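Local coordinates for Fe-regulated protein B (Neisseria meningitidis, PDB 4AIP) that serves as a TonB-dependent iron transporter of the outer membrane, probably taking up iron bound to siderophores, at residues M112-Y125 and A158-T171. Numbering follows the deposited sequence.
Sequences MGQNSVDIKVDNAY and AGIGATNGAIIAKT
Lys-120 lays its extended side chain over Ala-166, with CE 4.0 Å from the Ala-166 CB, and the same CE rests on one face of the Tyr-125 ring, toward its rim. Lys-120 NZ donates to a water 2.6 Å away, which donates in turn to Ile-160 O. Alongside, the Tyr-125 hydroxyl accepts from Ile-160 N (OH to N 2.8 Å, nearly straight at 162°), while Ile-160 O sits at the ring edge. CG of Tyr-125 stands between its own N and carbonyl carbon (chi1 47°), which directs the phenol beside Lys-120 to the 158-161 loop. Beneath these groups, strands 118-121 and 165-171 run parallel as neighbours in the four-stranded mixed sheet of the plug domain, which fills the barrel of a TonB-dependent receptor. Backbone bonds pass alternately between them, beginning with a weak one from Asp-118 N to Gly-165 O and including Lys-120 N to Ile-167 O at 2.7 Å. On the face away from Lys-120, Ile-119 and Ile-167 lie side by side, Ile-167 reaching Leu-107 as well. Where a type I' turn begins to reverse the chain, the Asp-122 carboxylate accepts from the backbone N-H and the hydroxyl of Thr-171: OD1 from Thr-171 N at 3.0 Å, and OD2, through its syn lone pair, from Thr-171 OG1 at 2.8 Å. Lys-254 of the barrel also bonds that hydroxyl, and Arg-506 forms a salt bridge with Asp-118 OD2.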
loop_
_atom_site.group_PDB
_atom_site.type_symbol
_atom_site.label_atom_id
_atom_site.label_comp_id
_atom_site.label_asym_id
_atom_site.label_seq_id
_atom_site.Cartn_x
_atom_site.Cartn_y
_atom_site.Cartn_z
ATOM N N MET B 112 -27.939 -26.441 3.686
ATOM C CA MET B 112 -28.382 -25.215 4.307
ATOM C C MET B 112 -27.352 -24.089 4.154
ATOM O O MET B 112 -26.137 -24.297 4.459
ATOM C CB MET B 112 -28.636 -25.451 5.782
ATOM C CG MET B 112 -29.834 -26.338 6.203
ATOM S SD MET B 112 -31.424 -25.862 5.489
ATOM C CE MET B 112 -31.597 -24.199 6.163
ATOM N N GLY B 113 -27.820 -22.911 3.692
ATOM C CA GLY B 113 -26.972 -21.711 3.507
ATOM C C GLY B 113 -26.514 -20.869 4.712
ATOM O O GLY B 113 -26.871 -21.145 5.871
ATOM N N GLN B 114 -25.730 -19.811 4.436
ATOM C CA GLN B 114 -25.165 -18.962 5.514
ATOM C C GLN B 114 -26.199 -18.044 6.225
ATOM O O GLN B 114 -25.879 -17.300 7.144
ATOM C CB GLN B 114 -23.963 -18.147 5.016
ATOM C CG GLN B 114 -22.819 -18.960 4.423
ATOM C CD GLN B 114 -21.728 -18.059 3.914
ATOM O OE1 GLN B 114 -20.949 -17.530 4.713
ATOM N NE2 GLN B 114 -21.677 -17.838 2.589
ATOM N N ASN B 115 -27.446 -18.128 5.806
ATOM C CA ASN B 115 -28.542 -17.607 6.585
ATOM C C ASN B 115 -28.677 -18.404 7.908
ATOM O O ASN B 115 -29.150 -17.875 8.903
ATOM C CB ASN B 115 -29.811 -17.684 5.733
ATOM C CG ASN B 115 -31.070 -17.245 6.490
ATOM O OD1 ASN B 115 -31.368 -16.047 6.630
ATOM N ND2 ASN B 115 -31.829 -18.215 6.924
ATOM N N SER B 116 -28.231 -19.653 7.926
ATOM C CA SER B 116 -28.470 -20.510 9.079
ATOM C C SER B 116 -27.169 -21.089 9.536
ATOM O O SER B 116 -27.133 -21.625 10.662
ATOM C CB SER B 116 -29.400 -21.725 8.841
ATOM O OG SER B 116 -29.968 -21.827 7.546
ATOM N N VAL B 117 -26.115 -21.053 8.709
ATOM C CA VAL B 117 -24.795 -21.620 9.140
ATOM C C VAL B 117 -23.747 -20.519 9.266
ATOM O O VAL B 117 -23.666 -19.624 8.421
ATOM C CB VAL B 117 -24.261 -22.752 8.170
ATOM C CG1 VAL B 117 -25.431 -23.670 7.707
ATOM C CG2 VAL B 117 -23.628 -22.127 6.933
ATOM N N ASP B 118 -22.942 -20.579 10.326
ATOM C CA ASP B 118 -22.070 -19.433 10.659
ATOM C C ASP B 118 -20.669 -19.947 10.535
ATOM O O ASP B 118 -20.485 -21.181 10.621
ATOM C CB ASP B 118 -22.319 -19.021 12.121
ATOM C CG ASP B 118 -23.646 -18.355 12.323
ATOM O OD1 ASP B 118 -24.039 -17.481 11.499
ATOM O OD2 ASP B 118 -24.280 -18.667 13.349
ATOM N N ILE B 119 -19.717 -19.042 10.342
ATOM C CA ILE B 119 -18.310 -19.289 10.470
ATOM C C ILE B 119 -17.897 -18.518 11.719
ATOM O O ILE B 119 -18.043 -17.284 11.774
ATOM C CB ILE B 119 -17.516 -18.703 9.280
ATOM C CG1 ILE B 119 -17.822 -19.550 8.008
ATOM C CG2 ILE B 119 -15.949 -18.734 9.553
ATOM C CD1 ILE B 119 -18.254 -18.740 6.864
ATOM N N LYS B 120 -17.320 -19.271 12.657
ATOM C CA LYS B 120 -16.874 -18.765 13.908
ATOM C C LYS B 120 -15.391 -18.733 13.878
ATOM O O LYS B 120 -14.785 -19.771 13.611
ATOM C CB LYS B 120 -17.360 -19.731 14.989
ATOM C CG LYS B 120 -18.858 -19.710 15.140
ATOM C CD LYS B 120 -19.320 -20.554 16.338
ATOM C CE LYS B 120 -20.856 -20.736 16.330
ATOM N NZ LYS B 120 -21.441 -20.984 17.719
ATOM N N VAL B 121 -14.773 -17.566 14.091
ATOM C CA VAL B 121 -13.325 -17.562 14.308
ATOM C C VAL B 121 -13.100 -16.991 15.654
ATOM O O VAL B 121 -13.779 -15.982 16.038
ATOM C CB VAL B 121 -12.502 -16.902 13.183
ATOM C CG1 VAL B 121 -13.311 -16.827 11.812
ATOM C CG2 VAL B 121 -11.916 -15.620 13.576
ATOM N N ASP B 122 -12.244 -17.680 16.402
ATOM C CA ASP B 122 -11.955 -17.390 17.798
ATOM C C ASP B 122 -13.261 -17.109 18.568
ATOM O O ASP B 122 -13.301 -16.236 19.446
ATOM C CB ASP B 122 -11.044 -16.173 17.872
ATOM C CG ASP B 122 -9.692 -16.403 17.201
ATOM O OD1 ASP B 122 -9.168 -17.539 17.279
ATOM O OD2 ASP B 122 -9.160 -15.445 16.624
ATOM N N ASN B 123 -14.324 -17.822 18.193
ATOM C CA ASN B 123 -15.598 -17.724 18.882
ATOM C C ASN B 123 -16.232 -16.313 18.792
ATOM O O ASN B 123 -16.754 -15.804 19.785
ATOM C CB ASN B 123 -15.484 -18.179 20.339
ATOM C CG ASN B 123 -16.816 -18.692 20.892
ATOM O OD1 ASN B 123 -17.762 -18.993 20.135
ATOM N ND2 ASN B 123 -16.909 -18.758 22.228
ATOM N N ALA B 124 -16.156 -15.712 17.599
ATOM C CA ALA B 124 -16.876 -14.458 17.277
ATOM C C ALA B 124 -17.553 -14.603 15.909
ATOM O O ALA B 124 -16.941 -15.109 14.952
ATOM C CB ALA B 124 -15.868 -13.317 17.250
ATOM N N TYR B 125 -18.806 -14.169 15.773
ATOM C CA TYR B 125 -19.524 -14.423 14.528
ATOM C C TYR B 125 -20.701 -13.479 14.399
ATOM O O TYR B 125 -21.405 -13.212 15.370
ATOM C CB TYR B 125 -19.975 -15.884 14.462
ATOM C CG TYR B 125 -20.645 -16.429 15.751
ATOM C CD1 TYR B 125 -19.872 -16.841 16.861
ATOM C CD2 TYR B 125 -22.009 -16.572 15.835
ATOM C CE1 TYR B 125 -20.445 -17.375 17.999
ATOM C CE2 TYR B 125 -22.616 -17.099 16.985
ATOM C CZ TYR B 125 -21.829 -17.485 18.078
ATOM O OH TYR B 125 -22.421 -18.000 19.240
ATOM N N ALA B 158 -23.442 -24.517 22.778
ATOM C CA ALA B 158 -23.040 -24.202 21.394
ATOM C C ALA B 158 -22.994 -22.707 21.070
ATOM O O ALA B 158 -22.380 -22.340 20.054
ATOM C CB ALA B 158 -23.906 -24.924 20.366
ATOM N N GLY B 159 -23.658 -21.867 21.875
ATOM C CA GLY B 159 -23.696 -20.443 21.570
ATOM C C GLY B 159 -24.975 -19.990 20.896
ATOM O O GLY B 159 -26.033 -20.680 21.008
ATOM N N ILE B 160 -24.934 -18.820 20.244
ATOM C CA ILE B 160 -26.147 -18.182 19.848
ATOM C C ILE B 160 -26.470 -18.644 18.473
ATOM O O ILE B 160 -25.618 -18.599 17.608
ATOM C CB ILE B 160 -25.978 -16.639 19.804
ATOM C CG1 ILE B 160 -26.135 -16.038 21.189
ATOM C CG2 ILE B 160 -26.981 -16.014 18.825
ATOM C CD1 ILE B 160 -25.201 -14.834 21.411
ATOM N N GLY B 161 -27.700 -19.091 18.232
ATOM C CA GLY B 161 -28.170 -19.247 16.836
ATOM C C GLY B 161 -27.840 -20.581 16.188
ATOM O O GLY B 161 -27.949 -20.739 14.963
ATOM N N ALA B 162 -27.473 -21.560 17.013
ATOM C CA ALA B 162 -27.046 -22.832 16.499
ATOM C C ALA B 162 -28.123 -23.767 15.957
ATOM O O ALA B 162 -28.201 -24.930 16.392
ATOM C CB ALA B 162 -26.188 -23.580 17.536
ATOM N N THR B 163 -28.878 -23.314 14.964
ATOM C CA THR B 163 -29.965 -24.101 14.451
ATOM C C THR B 163 -29.458 -25.070 13.415
ATOM O O THR B 163 -29.826 -26.270 13.411
ATOM C CB THR B 163 -31.109 -23.257 13.829
ATOM O OG1 THR B 163 -30.599 -22.491 12.761
ATOM C CG2 THR B 163 -31.818 -22.349 14.853
ATOM N N ASN B 164 -28.597 -24.588 12.533
ATOM C CA ASN B 164 -28.177 -25.437 11.440
ATOM C C ASN B 164 -26.665 -25.786 11.424
ATOM O O ASN B 164 -26.239 -26.553 10.546
ATOM C CB ASN B 164 -28.630 -24.827 10.111
ATOM C CG ASN B 164 -29.981 -25.334 9.691
ATOM O OD1 ASN B 164 -30.876 -24.580 9.223
ATOM N ND2 ASN B 164 -30.158 -26.663 9.839
ATOM N N GLY B 165 -25.874 -25.235 12.374
ATOM C CA GLY B 165 -24.466 -25.649 12.501
ATOM C C GLY B 165 -23.489 -24.572 12.049
ATOM O O GLY B 165 -23.900 -23.433 11.684
ATOM N N ALA B 166 -22.192 -24.901 12.070
ATOM C CA ALA B 166 -21.162 -23.885 11.916
ATOM C C ALA B 166 -19.823 -24.425 11.456
ATOM O O ALA B 166 -19.424 -25.548 11.821
ATOM C CB ALA B 166 -20.999 -23.180 13.204
ATOM N N ILE B 167 -19.132 -23.647 10.621
ATOM C CA ILE B 167 -17.680 -23.857 10.490
ATOM C C ILE B 167 -17.025 -23.067 11.638
ATOM O O ILE B 167 -17.392 -21.897 11.874
ATOM C CB ILE B 167 -17.108 -23.442 9.114
ATOM C CG1 ILE B 167 -17.548 -24.424 8.059
ATOM C CG2 ILE B 167 -15.585 -23.511 9.117
ATOM C CD1 ILE B 167 -18.814 -24.117 7.502
ATOM N N ILE B 168 -16.122 -23.729 12.359
ATOM C CA ILE B 168 -15.499 -23.199 13.526
ATOM C C ILE B 168 -13.976 -23.226 13.357
ATOM O O ILE B 168 -13.372 -24.285 13.099
ATOM C CB ILE B 168 -15.872 -24.077 14.713
ATOM C CG1 ILE B 168 -17.430 -24.093 14.887
ATOM C CG2 ILE B 168 -15.045 -23.686 15.975
ATOM C CD1 ILE B 168 -17.894 -25.040 16.024
ATOM N N ALA B 169 -13.357 -22.065 13.511
ATOM C CA ALA B 169 -11.923 -21.945 13.260
ATOM C C ALA B 169 -11.321 -21.175 14.377
ATOM O O ALA B 169 -11.983 -20.268 14.913
ATOM C CB ALA B 169 -11.674 -21.221 11.948
ATOM N N LYS B 170 -10.068 -21.536 14.688
ATOM C CA LYS B 170 -9.203 -20.842 15.650
ATOM C C LYS B 170 -8.018 -20.272 14.897
ATOM O O LYS B 170 -7.463 -20.951 14.038
ATOM C CB LYS B 170 -8.724 -21.817 16.728
ATOM C CG LYS B 170 -9.860 -22.511 17.455
ATOM C CD LYS B 170 -9.390 -23.112 18.751
ATOM C CE LYS B 170 -10.557 -23.681 19.578
ATOM N NZ LYS B 170 -10.111 -24.901 20.288
ATOM N N THR B 171 -7.672 -19.016 15.174
ATOM C CA THR B 171 -6.487 -18.401 14.605
ATOM C C THR B 171 -5.212 -19.022 15.212
ATOM O O THR B 171 -5.205 -19.627 16.296
ATOM C CB THR B 171 -6.486 -16.900 14.813
ATOM O OG1 THR B 171 -6.663 -16.663 16.223
ATOM C CG2 THR B 171 -7.632 -16.285 14.036
HETATM O O HOH W 1 -26.632 -22.733 13.111
HETATM O O HOH W 2 -24.033 -20.893 17.233
HETATM O O HOH W 3 -14.517 -19.968 16.635
#